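Local structure of dihydroxyacetone kinase (Citrobacter freundii, 1UN8) at residues L244-I258 / L276-G290. The protein catalyses the ATP-dependent phosphorylation of dihydroxyacetone to dihydroxyacetone phosphate and carries a tightly bound phospholipid in its C-terminal eight-helix barrel. Residues are numbered along the deposited sequence; the frame is centred on the assembly and turned at random.
Sequences LLAALPETGRLAVMI and LASSPLHSRIDWLIG
Arg284 lays its guanidinium group across the loop that follows helix 233-247, with CD1 of Leu254 over one face and CA of Thr251 and the carbonyl O of Glu250 over the other. NE and NH2 approach the carbonyl of Gly252 side-on, both donating to the one oxygen, which lies in the guanidinium plane; NE stands 2.9 Å from Gly252 O. NH2 also bonds Pro249 O at 3.2 Å, from above the carbonyl plane. One side chain thus ties together both ends of the loop 249-252. Arg253 answers from the other segment: bends at chi2 and chi3 fold its chain back over Asp286, so that NE meets OD2 of Asp286 at 2.8 Å on the syn side and NH2 takes OD1, with the two planes 31° apart. Its NH1 reaches Ser283 O (2.9 Å) on a lone pair, and CA of Arg284 sits over a face of this guanidinium.

Strands 254-258 and 285-290 run parallel. Leu254 N bonds Arg284 O and Leu254 O receives Asp286 N; a beta bulge then shifts the register, and Val256 continues the ladder, its N to Trp287 O and its O from Ile289 N (2.8 Å).

Leu254, Val256 and Leu288 share one face of the sheet. There Leu281, its CG anti to the backbone N (chi1 -174°), brings CD1 against both CD1 of Leu254 and CD2 of Leu245, while CG1 of Val256 meets CD2 of Leu276 tip to tip at 3.6 Å. On the other face CB of Met257 packs on CB of Ile289.

The contact closes the beta-alpha-beta unit of strand 254-260, helix 266-277 and strand 285-292 in the DhaK domain; strand 301-309 flanks strand 254-260 on its other side, and Leu288 packs on Ile22 of the second subunit.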
ATOM      1  N   LEU A 244      23.192  -7.480  -3.458  1.00 47.01           N
ATOM      2  CA  LEU A 244      22.910  -8.144  -2.197  1.00 46.55           C
ATOM      3  C   LEU A 244      23.864  -9.321  -2.042  1.00 46.98           C
ATOM      4  O   LEU A 244      24.449  -9.512  -0.976  1.00 47.58           O
ATOM      5  CB  LEU A 244      21.464  -8.636  -2.147  1.00 46.24           C
ATOM      6  CG  LEU A 244      20.415  -7.607  -1.707  1.00 47.17           C
ATOM      7  CD1 LEU A 244      19.021  -8.167  -1.908  1.00 44.06           C
ATOM      8  CD2 LEU A 244      20.628  -7.242  -0.249  1.00 45.51           C
ATOM      9  N   LEU A 245      24.035 -10.099  -3.112  1.00 46.39           N
ATOM     10  CA  LEU A 245      24.924 -11.250  -3.065  1.00 46.79           C
ATOM     11  C   LEU A 245      26.369 -10.862  -2.777  1.00 47.37           C
ATOM     12  O   LEU A 245      27.086 -11.583  -2.075  1.00 47.98           O
ATOM     13  CB  LEU A 245      24.854 -12.041  -4.375  1.00 46.00           C
ATOM     14  CG  LEU A 245      23.636 -12.956  -4.524  1.00 48.09           C
ATOM     15  CD1 LEU A 245      23.714 -13.723  -5.828  1.00 46.69           C
ATOM     16  CD2 LEU A 245      23.566 -13.919  -3.347  1.00 47.08           C
ATOM     17  N   ALA A 246      26.794  -9.726  -3.309  1.00 46.91           N
ATOM     18  CA  ALA A 246      28.155  -9.262  -3.091  1.00 48.43           C
ATOM     19  C   ALA A 246      28.394  -8.898  -1.625  1.00 49.52           C
ATOM     20  O   ALA A 246      29.534  -8.907  -1.157  1.00 51.10           O
ATOM     21  CB  ALA A 246      28.449  -8.059  -3.984  1.00 46.98           C
ATOM     22  N   ALA A 247      27.330  -8.583  -0.894  1.00 49.26           N
ATOM     23  CA  ALA A 247      27.485  -8.214   0.503  1.00 49.49           C
ATOM     24  C   ALA A 247      27.227  -9.375   1.443  1.00 50.40           C
ATOM     25  O   ALA A 247      27.673  -9.364   2.580  1.00 50.63           O
ATOM     26  CB  ALA A 247      26.561  -7.067   0.841  1.00 48.48           C
ATOM     27  N   LEU A 248      26.507 -10.380   0.963  1.00 51.84           N
ATOM     28  CA  LEU A 248      26.182 -11.537   1.779  1.00 54.26           C
ATOM     29  C   LEU A 248      27.299 -12.559   1.785  1.00 55.95           C
ATOM     30  O   LEU A 248      28.156 -12.546   0.910  1.00 56.10           O
ATOM     31  CB  LEU A 248      24.918 -12.205   1.239  1.00 53.93           C
ATOM     32  CG  LEU A 248      23.582 -11.482   1.420  1.00 54.29           C
ATOM     33  CD1 LEU A 248      22.565 -12.004   0.405  1.00 52.32           C
ATOM     34  CD2 LEU A 248      23.096 -11.681   2.852  1.00 51.73           C
ATOM     35  N   PRO A 249      27.316 -13.452   2.794  1.00 57.96           N
ATOM     36  CA  PRO A 249      28.349 -14.488   2.865  1.00 59.42           C
ATOM     37  C   PRO A 249      28.142 -15.335   1.606  1.00 61.28           C
ATOM     38  O   PRO A 249      27.033 -15.373   1.074  1.00 61.51           O
ATOM     39  CB  PRO A 249      27.981 -15.246   4.133  1.00 58.41           C
ATOM     40  CG  PRO A 249      27.380 -14.190   4.984  1.00 58.07           C
ATOM     41  CD  PRO A 249      26.498 -13.451   4.019  1.00 57.58           C
ATOM     42  N   GLU A 250      29.174 -16.016   1.122  1.00 63.44           N
ATOM     43  CA  GLU A 250      28.994 -16.798  -0.091  1.00 65.51           C
ATOM     44  C   GLU A 250      28.118 -18.034   0.114  1.00 65.05           C
ATOM     45  O   GLU A 250      27.696 -18.666  -0.854  1.00 65.52           O
ATOM     46  CB  GLU A 250      30.347 -17.189  -0.691  1.00 68.67           C
ATOM     47  CG  GLU A 250      30.914 -18.501  -0.196  1.00 74.90           C
ATOM     48  CD  GLU A 250      32.181 -18.890  -0.933  1.00 77.88           C
ATOM     49  OE1 GLU A 250      33.192 -18.165  -0.786  1.00 79.23           O
ATOM     50  OE2 GLU A 250      32.160 -19.911  -1.663  1.00 79.45           O
ATOM     51  N   THR A 251      27.835 -18.382   1.365  1.00 63.98           N
ATOM     52  CA  THR A 251      26.979 -19.531   1.636  1.00 63.61           C
ATOM     53  C   THR A 251      26.110 -19.279   2.856  1.00 63.15           C
ATOM     54  O   THR A 251      26.411 -18.412   3.682  1.00 60.92           O
ATOM     55  CB  THR A 251      27.789 -20.836   1.889  1.00 65.31           C
ATOM     56  OG1 THR A 251      28.455 -20.756   3.155  1.00 64.45           O
ATOM     57  CG2 THR A 251      28.813 -21.064   0.779  1.00 64.98           C
ATOM     58  N   GLY A 252      25.033 -20.055   2.964  1.00 63.99           N
ATOM     59  CA  GLY A 252      24.116 -19.919   4.086  1.00 63.24           C
ATOM     60  C   GLY A 252      22.677 -19.647   3.665  1.00 62.17           C
ATOM     61  O   GLY A 252      22.426 -19.045   2.618  1.00 62.28           O
ATOM     62  N   ARG A 253      21.732 -20.097   4.485  1.00 60.00           N
ATOM     63  CA  ARG A 253      20.322 -19.896   4.206  1.00 56.75           C
ATOM     64  C   ARG A 253      19.946 -18.439   4.471  1.00 55.82           C
ATOM     65  O   ARG A 253      20.625 -17.732   5.229  1.00 54.08           O
ATOM     66  CB  ARG A 253      19.467 -20.842   5.058  1.00 57.62           C
ATOM     67  CG  ARG A 253      19.817 -22.322   4.881  1.00 55.99           C
ATOM     68  CD  ARG A 253      19.973 -22.694   3.417  1.00 55.17           C
ATOM     69  NE  ARG A 253      18.708 -22.642   2.686  1.00 56.20           N
ATOM     70  CZ  ARG A 253      18.603 -22.851   1.375  1.00 55.82           C
ATOM     71  NH1 ARG A 253      19.690 -23.125   0.664  1.00 55.37           N
ATOM     72  NH2 ARG A 253      17.419 -22.790   0.774  1.00 54.75           N
ATOM     73  N   LEU A 254      18.854 -18.004   3.844  1.00 53.80           N
ATOM     74  CA  LEU A 254      18.399 -16.625   3.949  1.00 51.48           C
ATOM     75  C   LEU A 254      16.897 -16.423   4.065  1.00 50.30           C
ATOM     76  O   LEU A 254      16.086 -17.170   3.532  1.00 51.29           O
ATOM     77  CB  LEU A 254      18.835 -15.818   2.707  1.00 51.74           C
ATOM     78  CG  LEU A 254      20.316 -15.792   2.311  1.00 50.43           C
ATOM     79  CD1 LEU A 254      20.475 -15.398   0.858  1.00 49.83           C
ATOM     80  CD2 LEU A 254      21.087 -14.835   3.200  1.00 50.37           C
ATOM     81  N   ALA A 255      16.562 -15.380   4.781  1.00 47.83           N
ATOM     82  CA  ALA A 255      15.183 -14.944   4.918  1.00 45.64           C
ATOM     83  C   ALA A 255      15.181 -13.616   4.141  1.00 44.35           C
ATOM     84  O   ALA A 255      16.069 -12.793   4.363  1.00 42.62           O
ATOM     85  CB  ALA A 255      14.778 -14.723   6.373  1.00 44.98           C
ATOM     86  N   VAL A 256      14.224 -13.379   3.256  1.00 43.59           N
ATOM     87  CA  VAL A 256      14.194 -12.133   2.499  1.00 42.23           C
ATOM     88  C   VAL A 256      12.888 -11.383   2.699  1.00 41.59           C
ATOM     89  O   VAL A 256      11.796 -11.954   2.571  1.00 38.92           O
ATOM     90  CB  VAL A 256      14.401 -12.396   0.982  1.00 42.30           C
ATOM     91  CG1 VAL A 256      14.132 -11.141   0.169  1.00 38.75           C
ATOM     92  CG2 VAL A 256      15.817 -12.901   0.737  1.00 42.49           C
ATOM     93  N   MET A 257      13.011 -10.099   3.015  1.00 39.73           N
ATOM     94  CA  MET A 257      11.844  -9.266   3.220  1.00 40.41           C
ATOM     95  C   MET A 257      11.614  -8.314   2.041  1.00 40.72           C
ATOM     96  O   MET A 257      12.477  -7.496   1.707  1.00 40.89           O
ATOM     97  CB  MET A 257      11.992  -8.469   4.514  1.00 40.36           C
ATOM     98  CG  MET A 257      10.975  -7.357   4.669  1.00 40.56           C
ATOM     99  SD  MET A 257      11.026  -6.584   6.302  1.00 41.08           S
ATOM    100  CE  MET A 257      12.744  -6.071   6.385  1.00 40.06           C
ATOM    101  N   ILE A 258      10.455  -8.447   1.402  1.00 39.50           N
ATOM    102  CA  ILE A 258      10.069  -7.591   0.276  1.00 36.51           C
ATOM    103  C   ILE A 258       9.153  -6.506   0.850  1.00 35.08           C
ATOM    104  O   ILE A 258       7.987  -6.754   1.159  1.00 34.17           O
ATOM    105  CB  ILE A 258       9.301  -8.387  -0.798  1.00 37.26           C
ATOM    106  CG1 ILE A 258      10.115  -9.613  -1.208  1.00 36.58           C
ATOM    107  CG2 ILE A 258       9.035  -7.520  -2.012  1.00 33.90           C
ATOM    108  CD1 ILE A 258       9.354 -10.917  -1.136  1.00 36.67           C
ATOM    109  N   LEU A 276      12.205 -11.962  -7.752  1.00 49.45           N
ATOM    110  CA  LEU A 276      13.084 -12.387  -6.676  1.00 49.83           C
ATOM    111  C   LEU A 276      13.162 -13.901  -6.627  1.00 50.71           C
ATOM    112  O   LEU A 276      14.236 -14.465  -6.455  1.00 51.94           O
ATOM    113  CB  LEU A 276      12.584 -11.881  -5.325  1.00 48.31           C
ATOM    114  CG  LEU A 276      13.417 -12.403  -4.146  1.00 48.78           C
ATOM    115  CD1 LEU A 276      14.731 -11.639  -4.050  1.00 46.61           C
ATOM    116  CD2 LEU A 276      12.645 -12.251  -2.865  1.00 46.85           C
ATOM    117  N   ALA A 277      12.020 -14.556  -6.774  1.00 52.08           N
ATOM    118  CA  ALA A 277      11.957 -16.015  -6.731  1.00 53.20           C
ATOM    119  C   ALA A 277      12.703 -16.657  -7.888  1.00 53.93           C
ATOM    120  O   ALA A 277      13.082 -17.826  -7.825  1.00 55.48           O
ATOM    121  CB  ALA A 277      10.500 -16.470  -6.737  1.00 52.97           C
ATOM    122  N   SER A 278      12.913 -15.890  -8.947  1.00 54.28           N
ATOM    123  CA  SER A 278      13.616 -16.390 -10.119  1.00 55.31           C
ATOM    124  C   SER A 278      15.041 -15.856 -10.198  1.00 55.43           C
ATOM    125  O   SER A 278      15.745 -16.105 -11.176  1.00 56.07           O
ATOM    126  CB  SER A 278      12.866 -15.982 -11.382  1.00 54.79           C
ATOM    127  OG  SER A 278      11.509 -16.357 -11.291  1.00 58.49           O
ATOM    128  N   SER A 279      15.467 -15.118  -9.177  1.00 54.53           N
ATOM    129  CA  SER A 279      16.804 -14.549  -9.174  1.00 53.27           C
ATOM    130  C   SER A 279      17.819 -15.558  -8.653  1.00 53.46           C
ATOM    131  O   SER A 279      17.458 -16.562  -8.047  1.00 52.42           O
ATOM    132  CB  SER A 279      16.840 -13.273  -8.320  1.00 51.28           C
ATOM    133  OG  SER A 279      16.749 -13.571  -6.939  1.00 48.26           O
ATOM    134  N   PRO A 280      19.109 -15.306  -8.903  1.00 53.60           N
ATOM    135  CA  PRO A 280      20.166 -16.205  -8.444  1.00 54.90           C
ATOM    136  C   PRO A 280      20.139 -16.358  -6.927  1.00 55.66           C
ATOM    137  O   PRO A 280      20.814 -17.222  -6.371  1.00 57.07           O
ATOM    138  CB  PRO A 280      21.438 -15.512  -8.924  1.00 53.86           C
ATOM    139  CG  PRO A 280      20.981 -14.784 -10.143  1.00 54.30           C
ATOM    140  CD  PRO A 280      19.665 -14.213  -9.715  1.00 53.63           C
ATOM    141  N   LEU A 281      19.346 -15.519  -6.266  1.00 54.61           N
ATOM    142  CA  LEU A 281      19.230 -15.538  -4.811  1.00 55.07           C
ATOM    143  C   LEU A 281      18.271 -16.629  -4.350  1.00 56.50           C
ATOM    144  O   LEU A 281      18.267 -17.048  -3.192  1.00 54.82           O
ATOM    145  CB  LEU A 281      18.732 -14.177  -4.344  1.00 54.37           C
ATOM    146  CG  LEU A 281      18.650 -13.882  -2.858  1.00 53.37           C
ATOM    147  CD1 LEU A 281      20.007 -14.065  -2.224  1.00 54.03           C
ATOM    148  CD2 LEU A 281      18.174 -12.463  -2.671  1.00 53.37           C
ATOM    149  N   HIS A 282      17.472 -17.084  -5.304  1.00 59.32           N
ATOM    150  CA  HIS A 282      16.446 -18.103  -5.122  1.00 62.01           C
ATOM    151  C   HIS A 282      16.782 -19.367  -4.324  1.00 62.04           C
ATOM    152  O   HIS A 282      16.084 -19.700  -3.360  1.00 62.45           O
ATOM    153  CB  HIS A 282      15.911 -18.461  -6.518  1.00 65.81           C
ATOM    154  CG  HIS A 282      15.403 -19.863  -6.654  1.00 71.01           C
ATOM    155  ND1 HIS A 282      14.305 -20.333  -5.962  1.00 73.14           N
ATOM    156  CD2 HIS A 282      15.827 -20.888  -7.431  1.00 72.13           C
ATOM    157  CE1 HIS A 282      14.074 -21.587  -6.310  1.00 74.10           C
ATOM    158  NE2 HIS A 282      14.983 -21.948  -7.200  1.00 74.28           N
ATOM    159  N   SER A 283      17.840 -20.069  -4.721  1.00 61.24           N
ATOM    160  CA  SER A 283      18.233 -21.320  -4.073  1.00 59.42           C
ATOM    161  C   SER A 283      18.652 -21.241  -2.610  1.00 58.47           C
ATOM    162  O   SER A 283      18.914 -22.267  -1.998  1.00 58.29           O
ATOM    163  CB  SER A 283      19.360 -21.986  -4.864  1.00 59.19           C
ATOM    164  OG  SER A 283      20.519 -21.169  -4.887  1.00 59.87           O
ATOM    165  N   ARG A 284      18.710 -20.045  -2.041  1.00 57.48           N
ATOM    166  CA  ARG A 284      19.132 -19.911  -0.650  1.00 56.88           C
ATOM    167  C   ARG A 284      18.040 -19.351   0.237  1.00 56.36           C
ATOM    168  O   ARG A 284      18.254 -19.149   1.422  1.00 56.29           O
ATOM    169  CB  ARG A 284      20.361 -19.003  -0.568  1.00 56.47           C
ATOM    170  CG  ARG A 284      21.528 -19.491  -1.405  1.00 56.78           C
ATOM    171  CD  ARG A 284      22.673 -18.495  -1.411  1.00 55.07           C
ATOM    172  NE  ARG A 284      23.113 -18.163  -0.063  1.00 52.78           N
ATOM    173  CZ  ARG A 284      24.002 -17.219   0.212  1.00 52.33           C
ATOM    174  NH1 ARG A 284      24.548 -16.521  -0.770  1.00 50.88           N
ATOM    175  NH2 ARG A 284      24.328 -16.958   1.471  1.00 53.44           N
ATOM    176  N   ILE A 285      16.872 -19.100  -0.344  1.00 56.00           N
ATOM    177  CA  ILE A 285      15.743 -18.551   0.395  1.00 56.11           C
ATOM    178  C   ILE A 285      14.901 -19.611   1.083  1.00 55.03           C
ATOM    179  O   ILE A 285      14.435 -20.548   0.438  1.00 55.60           O
ATOM    180  CB  ILE A 285      14.781 -17.773  -0.526  1.00 56.96           C
ATOM    181  CG1 ILE A 285      15.567 -16.851  -1.463  1.00 57.30           C
ATOM    182  CG2 ILE A 285      13.802 -16.971   0.325  1.00 55.64           C
ATOM    183  CD1 ILE A 285      15.514 -15.428  -1.139  1.00 58.90           C
ATOM    184  N   ASP A 286      14.674 -19.452   2.384  1.00 54.56           N
ATOM    185  CA  ASP A 286      13.846 -20.410   3.118  1.00 54.45           C
ATOM    186  C   ASP A 286      12.608 -19.708   3.625  1.00 52.97           C
ATOM    187  O   ASP A 286      11.650 -20.350   4.055  1.00 53.52           O
ATOM    188  CB  ASP A 286      14.598 -21.034   4.308  1.00 54.85           C
ATOM    189  CG  ASP A 286      15.705 -21.983   3.871  1.00 54.67           C
ATOM    190  OD1 ASP A 286      15.526 -22.658   2.832  1.00 54.02           O
ATOM    191  OD2 ASP A 286      16.741 -22.064   4.571  1.00 56.07           O
ATOM    192  N   TRP A 287      12.637 -18.380   3.590  1.00 52.25           N
ATOM    193  CA  TRP A 287      11.495 -17.604   4.038  1.00 52.55           C
ATOM    194  C   TRP A 287      11.339 -16.262   3.325  1.00 51.45           C
ATOM    195  O   TRP A 287      12.319 -15.618   2.966  1.00 50.83           O
ATOM    196  CB  TRP A 287      11.563 -17.343   5.549  1.00 53.02           C
ATOM    197  CG  TRP A 287      11.719 -18.567   6.402  1.00 56.36           C
ATOM    198  CD1 TRP A 287      12.888 -19.083   6.893  1.00 56.92           C
ATOM    199  CD2 TRP A 287      10.676 -19.438   6.853  1.00 56.03           C
ATOM    200  NE1 TRP A 287      12.636 -20.216   7.620  1.00 57.15           N
ATOM    201  CE2 TRP A 287      11.287 -20.460   7.612  1.00 57.40           C
ATOM    202  CE3 TRP A 287       9.285 -19.455   6.691  1.00 56.83           C
ATOM    203  CZ2 TRP A 287      10.554 -21.492   8.205  1.00 56.68           C
ATOM    204  CZ3 TRP A 287       8.557 -20.478   7.278  1.00 57.24           C
ATOM    205  CH2 TRP A 287       9.193 -21.485   8.027  1.00 58.24           C
ATOM    206  N   LEU A 288      10.086 -15.868   3.109  1.00 51.15           N
ATOM    207  CA  LEU A 288       9.758 -14.575   2.519  1.00 47.97           C
ATOM    208  C   LEU A 288       8.970 -13.800   3.563  1.00 46.75           C
ATOM    209  O   LEU A 288       8.115 -14.359   4.251  1.00 46.35           O
ATOM    210  CB  LEU A 288       8.891 -14.716   1.275  1.00 46.80           C
ATOM    211  CG  LEU A 288       9.548 -15.142  -0.033  1.00 47.05           C
ATOM    212  CD1 LEU A 288       8.506 -15.075  -1.128  1.00 46.15           C
ATOM    213  CD2 LEU A 288      10.715 -14.234  -0.367  1.00 45.02           C
ATOM    214  N   ILE A 289       9.293 -12.525   3.714  1.00 46.30           N
ATOM    215  CA  ILE A 289       8.572 -11.666   4.636  1.00 45.98           C
ATOM    216  C   ILE A 289       8.018 -10.588   3.699  1.00 45.63           C
ATOM    217  O   ILE A 289       8.765  -9.742   3.184  1.00 45.76           O
ATOM    218  CB  ILE A 289       9.493 -11.019   5.706  1.00 47.77           C
ATOM    219  CG1 ILE A 289      10.217 -12.082   6.538  1.00 48.90           C
ATOM    220  CG2 ILE A 289       8.660 -10.190   6.649  1.00 46.88           C
ATOM    221  CD1 ILE A 289      11.317 -12.798   5.791  1.00 55.16           C
ATOM    222  N   GLY A 290       6.712 -10.641   3.456  1.00 44.08           N
ATOM    223  CA  GLY A 290       6.076  -9.695   2.559  1.00 42.39           C
ATOM    224  C   GLY A 290       5.809 -10.430   1.258  1.00 41.41           C
ATOM    225  O   GLY A 290       5.902 -11.651   1.249  1.00 41.90           O
TER